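Tubulin/ftsz, gtpase (PDB 3ZID) binds GTP, probably hydrolyses it as a GTPase, and is thought to help control cell shape as a tubulin-like cytoskeletal protein of archaea. Local coordinates at residues Cys12-Leu17 with Lys56-Thr61; Leu218-Thr223 with His302-Ile307; Gly235-Asp240 with Arg247-Asn252. All coordinates share one frame; numbering follows the deposited sequence.

Interaction 1 of 3, residues Cys12-Leu17 with Lys56-Thr61; sequences CGNRIL and KELKFT. With GDP (guanosine-5'-diphosphate), chain C.
Leu-58 and Asn-14 meet because each sets its CG beside its own backbone N and opposite the carbonyl carbon, chi1 being -61° in Leu-58, and these turns bring the leucine's methyls onto the helix. Leu-58 CD2 rests 3.7 Å from Asn-14 O and also touches Asn-14 CB. The Asn-14 amide works elsewhere: OD1 takes a hydrogen bond from Asn-49 ND2, and ND2 gives one to Ile-48 O.

Arg-15 starts with the same turn (chi1 -77°) and then runs extended from CG to NE past the guanine of GDP. Its CD lies 3.0 Å from GDP O6, and NH1 approaches GDP N7 to 3.1 Å at the guanidinium's edge. Toward the loop, NE donates to a water at 2.8 Å, which donates to Glu-57 OE1 at 3.1 Å. Arg-15 NH2 and Glu-57 OE1 stay 4.3 Å apart, beyond a salt bridge. With alanine in place of Arg-15, Glu-57 would probably lose its water-relayed positive partner and the guanine O6 edge its side-chain cover. Cys-12 N, one helical turn before Arg-15, donates a nearly straight 3.0 Å bond to GDP O2A (169°).

Cys-12 to Arg-15 belong to the GTP-binding site, and helix 10-30, the first after strand 3-9, thus has GDP at its start. The 56-61 loop lies along its flank, Leu-58 also touching Ala-47 of strand 42-49, while Arg-15 and Ile-16 reach helix 186-210.

Interaction 2 of 3, residues Leu218-Thr223 with His302-Ile307; sequences LGDFKT and HVFKGI
Strand 302-309, an outermost strand of the four-stranded mixed sheet, meets the short helix 219-225 here, with Phe-304 laid against Asp-220 and Thr-223. The phenyl ring takes most of the contact. Asp-220 sits over one ring face: its CB lies 4.2 Å from the centroid, 14° off the normal, in a CH-pi contact displaced toward the rim. The carboxylate follows, stacked on the ring with its plane tilted by 28°, and Asp-220 OD2 comes 3.6 Å from Phe-304 CD1.

One turn further along the helix, Thr-223 presents its methyl to the far part of the ring, CG2 standing 3.9 Å from Phe-304 CE2. The threonine's rotation explains this. With chi1 at -68°, OG1 swings back beside its own nitrogen and CG2 is left to face the strand. That hydroxyl donates to Gly-219 O at 3.0 Å from above the carbonyl plane, while Thr-223 N bonds to the same oxygen at 2.9 Å from the opposite face. Two bonds therefore grip Gly-219 O, and the one from OG1 holds the side-chain rotation that points CG2 at the ring.

The contact is made by van der Waals and CH-pi packing, without a polar bond between the segments. A carboxylate over a phenyl face is probably somewhat disfavoured electrostatically, a cost likely eased by solvent, to which Asp-220 is exposed, and by the first turn of the helix on which it sits.

Interaction 3 of 3, residues Gly235-Asp240 with Arg247-Asn252; sequences GYYQAD and RAAIKN
Tyr-237, Asn-252 and Ala-249 make this contact, in that order of buried area. The tyrosine leaves the strand toward the helix, and Asn-252 lies alongside it, the two side chains pointing the same way. Asn-252 CB sits over the face of the phenol ring in a CH-pi contact, 3.8 Å from the centroid and 23° off the normal. Farther out over that face is the amide nitrogen: Asn-252 ND2 is 3.5 Å from Tyr-237 CZ, offset toward the rim. The amide does not lie flat on the ring, since the two planes are 59° apart. The backbone puts CB over the ring; chi1 of -75°, with CG beside the backbone N, carries the amide out over the same face.

Ala-249, one helical turn earlier, meets the inner part of the ring. Its CA stands 3.6 Å from Tyr-237 CD2, and its CB touches the same ring carbon at 3.9 Å. Such a small side chain lets the aromatic ring come close to the helix backbone; the two CA atoms of Tyr-237 and Ala-249 are 6.1 Å apart, the shortest such spacing between the segments.

The axes of strand 235-238 and helix 247-252 approach to 7.4 Å and run roughly antiparallel. The helix lies on the connection between the parallel strands 232-238 and 270-279, which have strand 315-322 between them in the sheet: a beta-alpha-beta crossover. Ala-249 also touches Val-316 of that middle strand, and Ile-250 packs on helix 286-296. Tyr-236 points away from the helix, touches helix 186-210 and bonds through OH to Arg-315.

How the interactions relate
None of the three contacts is deep core: interactions 1 and 3 are partly buried, and interaction 2 is at the surface. Interaction 1 belongs to the nucleotide-binding domain, its centre about 30 Å from that of interaction 2. Interaction 1 pairs leucine packing with a water-relayed charge pair and ligand contacts. Interactions 2 and 3 share the mixed sheet, lie about 18 Å apart between centres, and each sets an aromatic ring of an outermost strand against a short helix through CH-pi contact. Helix 219-225 and strand 232-238 follow each other in the chain, and interaction 3 lies wholly inside the loop that interaction 2 closes. Helix 186-210 is touched by residues from all three.

Interaction 1 of 3, residues Cys12-Leu17 with Lys56-Thr61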
loop_
_atom_site.group_PDB
_atom_site.type_symbol
_atom_site.label_atom_id
_atom_site.label_comp_id
_atom_site.label_asym_id
_atom_site.label_seq_id
_atom_site.Cartn_x
_atom_site.Cartn_y
_atom_site.Cartn_z
ATOM N N CYS A 12 -1.503 -10.736 0.987
ATOM C CA CYS A 12 -0.523 -9.687 1.224
ATOM C C CYS A 12 -0.987 -8.785 2.378
ATOM O O CYS A 12 -0.246 -8.567 3.335
ATOM C CB CYS A 12 -0.282 -8.888 -0.051
ATOM S SG CYS A 12 0.751 -7.437 0.160
ATOM N N GLY A 13 -2.222 -8.297 2.288
ATOM C CA GLY A 13 -2.815 -7.505 3.346
ATOM C C GLY A 13 -2.792 -8.240 4.683
ATOM O O GLY A 13 -2.454 -7.642 5.692
ATOM N N ASN A 14 -3.139 -9.525 4.696
ATOM C CA ASN A 14 -3.065 -10.326 5.927
ATOM C C ASN A 14 -1.656 -10.333 6.546
ATOM O O ASN A 14 -1.483 -10.160 7.761
ATOM C CB ASN A 14 -3.410 -11.797 5.682
ATOM C CG ASN A 14 -4.875 -12.051 5.356
ATOM O OD1 ASN A 14 -5.220 -13.180 5.000
ATOM N ND2 ASN A 14 -5.727 -11.027 5.433
ATOM N N ARG A 15 -0.656 -10.582 5.707
ATOM C CA ARG A 15 0.707 -10.712 6.185
ATOM C C ARG A 15 1.255 -9.379 6.685
ATOM O O ARG A 15 2.024 -9.339 7.631
ATOM C CB ARG A 15 1.610 -11.319 5.122
ATOM C CG ARG A 15 1.464 -12.835 4.945
ATOM C CD ARG A 15 2.272 -13.237 3.732
ATOM N NE ARG A 15 2.202 -14.637 3.381
ATOM C CZ ARG A 15 2.437 -15.088 2.155
ATOM N NH1 ARG A 15 2.741 -14.233 1.184
ATOM N NH2 ARG A 15 2.357 -16.386 1.902
ATOM N N ILE A 16 0.855 -8.283 6.060
ATOM C CA ILE A 16 1.272 -6.980 6.556
ATOM C C ILE A 16 0.630 -6.699 7.910
ATOM O O ILE A 16 1.284 -6.230 8.820
ATOM C CB ILE A 16 0.947 -5.863 5.569
ATOM C CG1 ILE A 16 1.845 -5.998 4.343
ATOM C CG2 ILE A 16 1.178 -4.491 6.218
ATOM C CD1 ILE A 16 1.430 -5.090 3.185
ATOM N N LEU A 17 -0.644 -7.027 8.044
ATOM C CA LEU A 17 -1.325 -6.839 9.303
ATOM C C LEU A 17 -0.667 -7.647 10.427
ATOM O O LEU A 17 -0.525 -7.164 11.556
ATOM C CB LEU A 17 -2.790 -7.234 9.177
ATOM C CG LEU A 17 -3.595 -6.904 10.431
ATOM C CD1 LEU A 17 -3.390 -5.433 10.804
ATOM C CD2 LEU A 17 -5.044 -7.132 10.184
ATOM N N LYS A 56 -4.843 -19.151 8.528
ATOM C CA LYS A 56 -4.243 -20.142 9.417
ATOM C C LYS A 56 -2.758 -19.881 9.631
ATOM O O LYS A 56 -2.244 -20.067 10.729
ATOM C CB LYS A 56 -4.454 -21.549 8.876
ATOM C CG LYS A 56 -5.846 -22.095 9.138
ATOM C CD LYS A 56 -6.101 -23.368 8.336
ATOM C CE LYS A 56 -5.064 -24.443 8.618
ATOM N NZ LYS A 56 -5.399 -25.730 7.925
ATOM N N GLU A 57 -2.074 -19.464 8.570
ATOM C CA GLU A 57 -0.641 -19.207 8.629
ATOM C C GLU A 57 -0.268 -17.937 9.396
ATOM O O GLU A 57 0.905 -17.686 9.623
ATOM C CB GLU A 57 -0.046 -19.137 7.218
ATOM C CG GLU A 57 -0.163 -20.414 6.396
ATOM C CD GLU A 57 -0.001 -20.158 4.898
ATOM O OE1 GLU A 57 0.984 -19.494 4.500
ATOM O OE2 GLU A 57 -0.867 -20.612 4.116
ATOM N N LEU A 58 -1.249 -17.128 9.779
ATOM C CA LEU A 58 -0.948 -15.930 10.552
ATOM C C LEU A 58 -0.496 -16.360 11.939
ATOM O O LEU A 58 -0.968 -17.365 12.461
ATOM C CB LEU A 58 -2.156 -14.992 10.611
ATOM C CG LEU A 58 -2.647 -14.467 9.251
ATOM C CD1 LEU A 58 -3.785 -13.470 9.414
ATOM C CD2 LEU A 58 -1.506 -13.850 8.425
ATOM N N LYS A 59 0.408 -15.594 12.540
ATOM C CA LYS A 59 1.078 -16.052 13.758
ATOM C C LYS A 59 0.996 -15.100 14.935
ATOM O O LYS A 59 1.206 -15.514 16.056
ATOM C CB LYS A 59 2.557 -16.320 13.460
ATOM C CG LYS A 59 2.792 -17.393 12.409
ATOM C CD LYS A 59 4.231 -17.373 11.904
ATOM C CE LYS A 59 4.446 -18.403 10.798
ATOM N NZ LYS A 59 5.868 -18.464 10.354
ATOM N N PHE A 60 0.664 -13.841 14.690
ATOM C CA PHE A 60 0.642 -12.848 15.760
ATOM C C PHE A 60 -0.726 -12.166 15.827
ATOM O O PHE A 60 -0.919 -11.162 16.515
ATOM C CB PHE A 60 1.780 -11.831 15.567
ATOM C CG PHE A 60 3.156 -12.469 15.484
ATOM C CD1 PHE A 60 3.893 -12.717 16.628
ATOM C CD2 PHE A 60 3.697 -12.840 14.259
ATOM C CE1 PHE A 60 5.152 -13.319 16.555
ATOM C CE2 PHE A 60 4.941 -13.439 14.182
ATOM C CZ PHE A 60 5.669 -13.680 15.332
ATOM N N THR A 61 -1.691 -12.739 15.121
ATOM C CA THR A 61 -3.024 -12.157 15.053
ATOM C C THR A 61 -3.995 -13.069 15.768
ATOM O O THR A 61 -4.094 -14.241 15.436
ATOM C CB THR A 61 -3.471 -11.976 13.578
ATOM O OG1 THR A 61 -2.524 -11.141 12.906
ATOM C CG2 THR A 61 -4.844 -11.325 13.494
HETATM P PB GDP C . -5.069 -12.189 -2.915
HETATM O O1B GDP C . -5.517 -10.771 -2.605
HETATM O O2B GDP C . -4.996 -12.998 -1.634
HETATM O O3B GDP C . -6.069 -12.805 -3.877
HETATM O O3A GDP C . -3.653 -12.154 -3.668
HETATM P PA GDP C . -2.310 -11.603 -2.984
HETATM O O1A GDP C . -1.372 -12.719 -2.684
HETATM O O2A GDP C . -2.560 -10.721 -1.780
HETATM O "O5'" GDP C . -1.786 -10.680 -4.169
HETATM C "C5'" GDP C . -0.622 -11.069 -4.881
HETATM C "C4'" GDP C . 0.290 -9.854 -4.973
HETATM O "O4'" GDP C . 0.706 -9.514 -3.650
HETATM C "C3'" GDP C . 1.525 -10.224 -5.748
HETATM O "O3'" GDP C . 2.019 -9.017 -6.324
HETATM C "C2'" GDP C . 2.449 -10.712 -4.666
HETATM O "O2'" GDP C . 3.801 -10.518 -5.068
HETATM C "C1'" GDP C . 2.104 -9.789 -3.515
HETATM N N9 GDP C . 2.253 -10.372 -2.181
HETATM C C8 GDP C . 1.723 -11.525 -1.726
HETATM N N7 GDP C . 2.026 -11.699 -0.417
HETATM C C5 GDP C . 2.762 -10.634 -0.037
HETATM C C6 GDP C . 3.389 -10.171 1.204
HETATM O O6 GDP C . 3.331 -10.862 2.229
HETATM N N1 GDP C . 4.037 -9.008 1.183
HETATM C C2 GDP C . 4.131 -8.253 0.080
HETATM N N2 GDP C . 4.818 -7.094 0.156
HETATM N N3 GDP C . 3.580 -8.597 -1.110
HETATM C C4 GDP C . 2.891 -9.756 -1.203
HETATM O O HOH W 1 2.356 -16.819 5.055
#

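Interaction 2 of 3, residues Leu218-Thr223 with His302-Ile307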
loop_
_atom_site.group_PDB
_atom_site.type_symbol
_atom_site.label_atom_id
_atom_site.label_comp_id
_atom_site.label_asym_id
_atom_site.label_seq_id
_atom_site.Cartn_x
_atom_site.Cartn_y
_atom_site.Cartn_z
ATOM N N LEU A 218 -5.940 15.206 12.831
ATOM C CA LEU A 218 -5.642 14.397 11.642
ATOM C C LEU A 218 -5.672 15.240 10.374
ATOM O O LEU A 218 -5.392 14.743 9.279
ATOM C CB LEU A 218 -6.656 13.263 11.494
ATOM C CG LEU A 218 -6.666 12.095 12.460
ATOM C CD1 LEU A 218 -7.864 11.226 12.151
ATOM C CD2 LEU A 218 -5.386 11.302 12.255
ATOM N N GLY A 219 -5.978 16.521 10.561
ATOM C CA GLY A 219 -6.167 17.493 9.497
ATOM C C GLY A 219 -4.985 17.667 8.575
ATOM O O GLY A 219 -5.133 17.644 7.347
ATOM N N ASP A 220 -3.810 17.856 9.175
ATOM C CA ASP A 220 -2.578 18.044 8.414
ATOM C C ASP A 220 -2.230 16.796 7.600
ATOM O O ASP A 220 -1.885 16.873 6.418
ATOM C CB ASP A 220 -1.423 18.433 9.336
ATOM C CG ASP A 220 -1.612 19.812 9.960
ATOM O OD1 ASP A 220 -2.699 20.410 9.793
ATOM O OD2 ASP A 220 -0.669 20.297 10.619
ATOM N N PHE A 221 -2.370 15.644 8.230
ATOM C CA PHE A 221 -2.161 14.379 7.547
ATOM C C PHE A 221 -3.116 14.251 6.350
ATOM O O PHE A 221 -2.694 13.937 5.231
ATOM C CB PHE A 221 -2.326 13.229 8.539
ATOM C CG PHE A 221 -2.195 11.874 7.921
ATOM C CD1 PHE A 221 -0.995 11.469 7.355
ATOM C CD2 PHE A 221 -3.257 10.987 7.945
ATOM C CE1 PHE A 221 -0.872 10.207 6.780
ATOM C CE2 PHE A 221 -3.139 9.723 7.383
ATOM C CZ PHE A 221 -1.948 9.333 6.794
ATOM N N LYS A 222 -4.395 14.528 6.570
ATOM C CA LYS A 222 -5.351 14.461 5.470
ATOM C C LYS A 222 -4.973 15.424 4.362
ATOM O O LYS A 222 -5.079 15.085 3.187
ATOM C CB LYS A 222 -6.772 14.767 5.944
ATOM C CG LYS A 222 -7.357 13.758 6.901
ATOM C CD LYS A 222 -8.668 14.269 7.467
ATOM C CE LYS A 222 -9.787 14.159 6.444
ATOM N NZ LYS A 222 -10.025 12.750 6.036
ATOM N N THR A 223 -4.542 16.624 4.738
ATOM C CA THR A 223 -4.144 17.652 3.764
ATOM C C THR A 223 -3.035 17.159 2.827
ATOM O O THR A 223 -3.078 17.396 1.618
ATOM C CB THR A 223 -3.673 18.947 4.480
ATOM O OG1 THR A 223 -4.785 19.578 5.130
ATOM C CG2 THR A 223 -3.040 19.918 3.495
ATOM N N HIS A 302 4.405 22.187 0.092
ATOM C CA HIS A 302 3.923 22.393 1.453
ATOM C C HIS A 302 4.462 21.315 2.382
ATOM O O HIS A 302 4.239 20.133 2.152
ATOM C CB HIS A 302 2.394 22.345 1.474
ATOM C CG HIS A 302 1.742 23.297 0.518
ATOM N ND1 HIS A 302 1.799 24.667 0.666
ATOM C CD2 HIS A 302 1.021 23.072 -0.609
ATOM C CE1 HIS A 302 1.139 25.244 -0.322
ATOM N NE2 HIS A 302 0.658 24.298 -1.111
ATOM N N VAL A 303 5.194 21.705 3.416
ATOM C CA VAL A 303 5.730 20.728 4.354
ATOM C C VAL A 303 5.245 21.001 5.766
ATOM O O VAL A 303 5.385 22.104 6.266
ATOM C CB VAL A 303 7.265 20.749 4.364
ATOM C CG1 VAL A 303 7.798 19.678 5.317
ATOM C CG2 VAL A 303 7.806 20.559 2.947
ATOM N N PHE A 304 4.652 19.996 6.391
ATOM C CA PHE A 304 4.261 20.078 7.800
ATOM C C PHE A 304 5.263 19.279 8.598
ATOM O O PHE A 304 5.848 18.319 8.096
ATOM C CB PHE A 304 2.885 19.456 8.030
ATOM C CG PHE A 304 1.797 20.102 7.263
ATOM C CD1 PHE A 304 1.200 21.257 7.728
ATOM C CD2 PHE A 304 1.379 19.566 6.059
ATOM C CE1 PHE A 304 0.190 21.852 7.020
ATOM C CE2 PHE A 304 0.374 20.164 5.339
ATOM C CZ PHE A 304 -0.218 21.308 5.817
ATOM N N LYS A 305 5.487 19.681 9.836
ATOM C CA LYS A 305 6.461 18.993 10.650
ATOM C C LYS A 305 5.908 18.705 12.009
ATOM O O LYS A 305 5.031 19.418 12.497
ATOM C CB LYS A 305 7.751 19.799 10.754
ATOM C CG LYS A 305 7.669 20.963 11.712
ATOM C CD LYS A 305 8.947 21.769 11.632
ATOM C CE LYS A 305 9.059 22.732 12.796
ATOM N NZ LYS A 305 9.130 21.969 14.061
ATOM N N GLY A 306 6.387 17.617 12.590
ATOM C CA GLY A 306 6.019 17.232 13.930
ATOM C C GLY A 306 7.262 16.745 14.652
ATOM O O GLY A 306 8.101 16.076 14.072
ATOM N N ILE A 307 7.390 17.097 15.921
ATOM C CA ILE A 307 8.465 16.562 16.732
ATOM C C ILE A 307 7.855 15.711 17.842
ATOM O O ILE A 307 6.883 16.117 18.475
ATOM C CB ILE A 307 9.348 17.685 17.274
ATOM C CG1 ILE A 307 9.626 18.687 16.155
ATOM C CG2 ILE A 307 10.658 17.152 17.731
ATOM C CD1 ILE A 307 10.144 20.021 16.637
#

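Interaction 3 of 3, residues Gly235-Asp240 with Arg247-Asn252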
loop_
_atom_site.group_PDB
_atom_site.type_symbol
_atom_site.label_atom_id
_atom_site.label_comp_id
_atom_site.label_asym_id
_atom_site.label_seq_id
_atom_site.Cartn_x
_atom_site.Cartn_y
_atom_site.Cartn_z
ATOM N N GLY A 235 8.314 7.525 3.832
ATOM C CA GLY A 235 9.760 7.397 3.927
ATOM C C GLY A 235 10.198 7.240 5.387
ATOM O O GLY A 235 9.463 7.552 6.314
ATOM N N TYR A 236 11.400 6.731 5.591
ATOM C CA TYR A 236 11.802 6.378 6.933
ATOM C C TYR A 236 13.303 6.324 7.008
ATOM O O TYR A 236 13.958 5.922 6.052
ATOM C CB TYR A 236 11.250 5.011 7.272
ATOM C CG TYR A 236 11.541 4.513 8.661
ATOM C CD1 TYR A 236 12.690 3.790 8.950
ATOM C CD2 TYR A 236 10.629 4.731 9.679
ATOM C CE1 TYR A 236 12.919 3.310 10.230
ATOM C CE2 TYR A 236 10.844 4.258 10.936
ATOM C CZ TYR A 236 11.988 3.562 11.215
ATOM O OH TYR A 236 12.159 3.106 12.499
ATOM N N TYR A 237 13.843 6.757 8.138
ATOM C CA TYR A 237 15.253 6.585 8.412
ATOM C C TYR A 237 15.511 6.582 9.891
ATOM O O TYR A 237 15.085 7.486 10.588
ATOM C CB TYR A 237 16.073 7.684 7.766
ATOM C CG TYR A 237 17.557 7.534 8.036
ATOM C CD1 TYR A 237 18.341 6.637 7.322
ATOM C CD2 TYR A 237 18.162 8.283 9.036
ATOM C CE1 TYR A 237 19.693 6.512 7.589
ATOM C CE2 TYR A 237 19.506 8.169 9.298
ATOM C CZ TYR A 237 20.256 7.280 8.585
ATOM O OH TYR A 237 21.579 7.172 8.876
ATOM N N GLN A 238 16.185 5.545 10.354
ATOM C CA GLN A 238 16.628 5.443 11.736
ATOM C C GLN A 238 18.110 5.802 11.809
ATOM O O GLN A 238 18.921 5.105 11.235
ATOM C CB GLN A 238 16.450 4.020 12.229
ATOM C CG GLN A 238 17.091 3.767 13.570
ATOM C CD GLN A 238 16.333 4.430 14.668
ATOM O OE1 GLN A 238 15.235 4.012 14.965
ATOM N NE2 GLN A 238 16.894 5.483 15.264
ATOM N N ALA A 239 18.455 6.891 12.485
ATOM C CA ALA A 239 19.851 7.286 12.663
ATOM C C ALA A 239 20.584 6.432 13.693
ATOM O O ALA A 239 19.953 5.818 14.555
ATOM C CB ALA A 239 19.949 8.770 13.056
ATOM N N ASP A 240 21.913 6.372 13.596
ATOM C CA ASP A 240 22.664 5.649 14.606
ATOM C C ASP A 240 23.286 6.665 15.562
ATOM O O ASP A 240 23.307 7.861 15.272
ATOM C CB ASP A 240 23.744 4.781 13.973
ATOM C CG ASP A 240 24.403 3.856 14.978
ATOM O OD1 ASP A 240 23.712 2.955 15.498
ATOM O OD2 ASP A 240 25.607 4.050 15.267
ATOM N N ARG A 247 19.550 16.736 10.014
ATOM C CA ARG A 247 19.613 17.091 8.612
ATOM C C ARG A 247 19.778 15.853 7.750
ATOM O O ARG A 247 19.057 15.664 6.771
ATOM C CB ARG A 247 20.784 18.038 8.381
ATOM C CG ARG A 247 21.152 18.246 6.927
ATOM C CD ARG A 247 22.329 19.202 6.829
ATOM N NE ARG A 247 22.522 19.734 5.484
ATOM C CZ ARG A 247 23.250 20.813 5.216
ATOM N NH1 ARG A 247 23.839 21.473 6.204
ATOM N NH2 ARG A 247 23.386 21.237 3.963
ATOM N N ALA A 248 20.729 15.005 8.123
ATOM C CA ALA A 248 20.980 13.799 7.362
ATOM C C ALA A 248 19.813 12.843 7.522
ATOM O O ALA A 248 19.391 12.198 6.566
ATOM C CB ALA A 248 22.273 13.138 7.782
ATOM N N ALA A 249 19.299 12.754 8.741
ATOM C CA ALA A 249 18.152 11.909 8.995
ATOM C C ALA A 249 16.967 12.372 8.137
ATOM O O ALA A 249 16.322 11.543 7.534
ATOM C CB ALA A 249 17.807 11.867 10.472
ATOM N N ILE A 250 16.684 13.679 8.069
ATOM C CA ILE A 250 15.582 14.195 7.247
ATOM C C ILE A 250 15.778 13.897 5.775
ATOM O O ILE A 250 14.878 13.347 5.145
ATOM C CB ILE A 250 15.324 15.693 7.425
ATOM C CG1 ILE A 250 14.704 15.939 8.795
ATOM C CG2 ILE A 250 14.369 16.193 6.331
ATOM C CD1 ILE A 250 14.570 17.407 9.156
ATOM N N LYS A 251 16.961 14.169 5.232
ATOM C CA LYS A 251 17.275 13.856 3.822
ATOM C C LYS A 251 17.167 12.381 3.445
ATOM O O LYS A 251 16.643 12.054 2.392
ATOM C CB LYS A 251 18.697 14.328 3.479
ATOM C CG LYS A 251 19.157 13.852 2.099
ATOM C CD LYS A 251 20.486 14.474 1.654
ATOM C CE LYS A 251 20.857 13.980 0.247
ATOM N NZ LYS A 251 21.976 14.750 -0.385
ATOM N N ASN A 252 17.701 11.505 4.292
ATOM C CA ASN A 252 17.717 10.058 4.042
ATOM C C ASN A 252 16.333 9.368 3.997
ATOM O O ASN A 252 16.176 8.313 3.402
ATOM C CB ASN A 252 18.574 9.382 5.093
ATOM C CG ASN A 252 20.029 9.588 4.849
ATOM O OD1 ASN A 252 20.427 9.943 3.747
ATOM N ND2 ASN A 252 20.830 9.467 5.901
#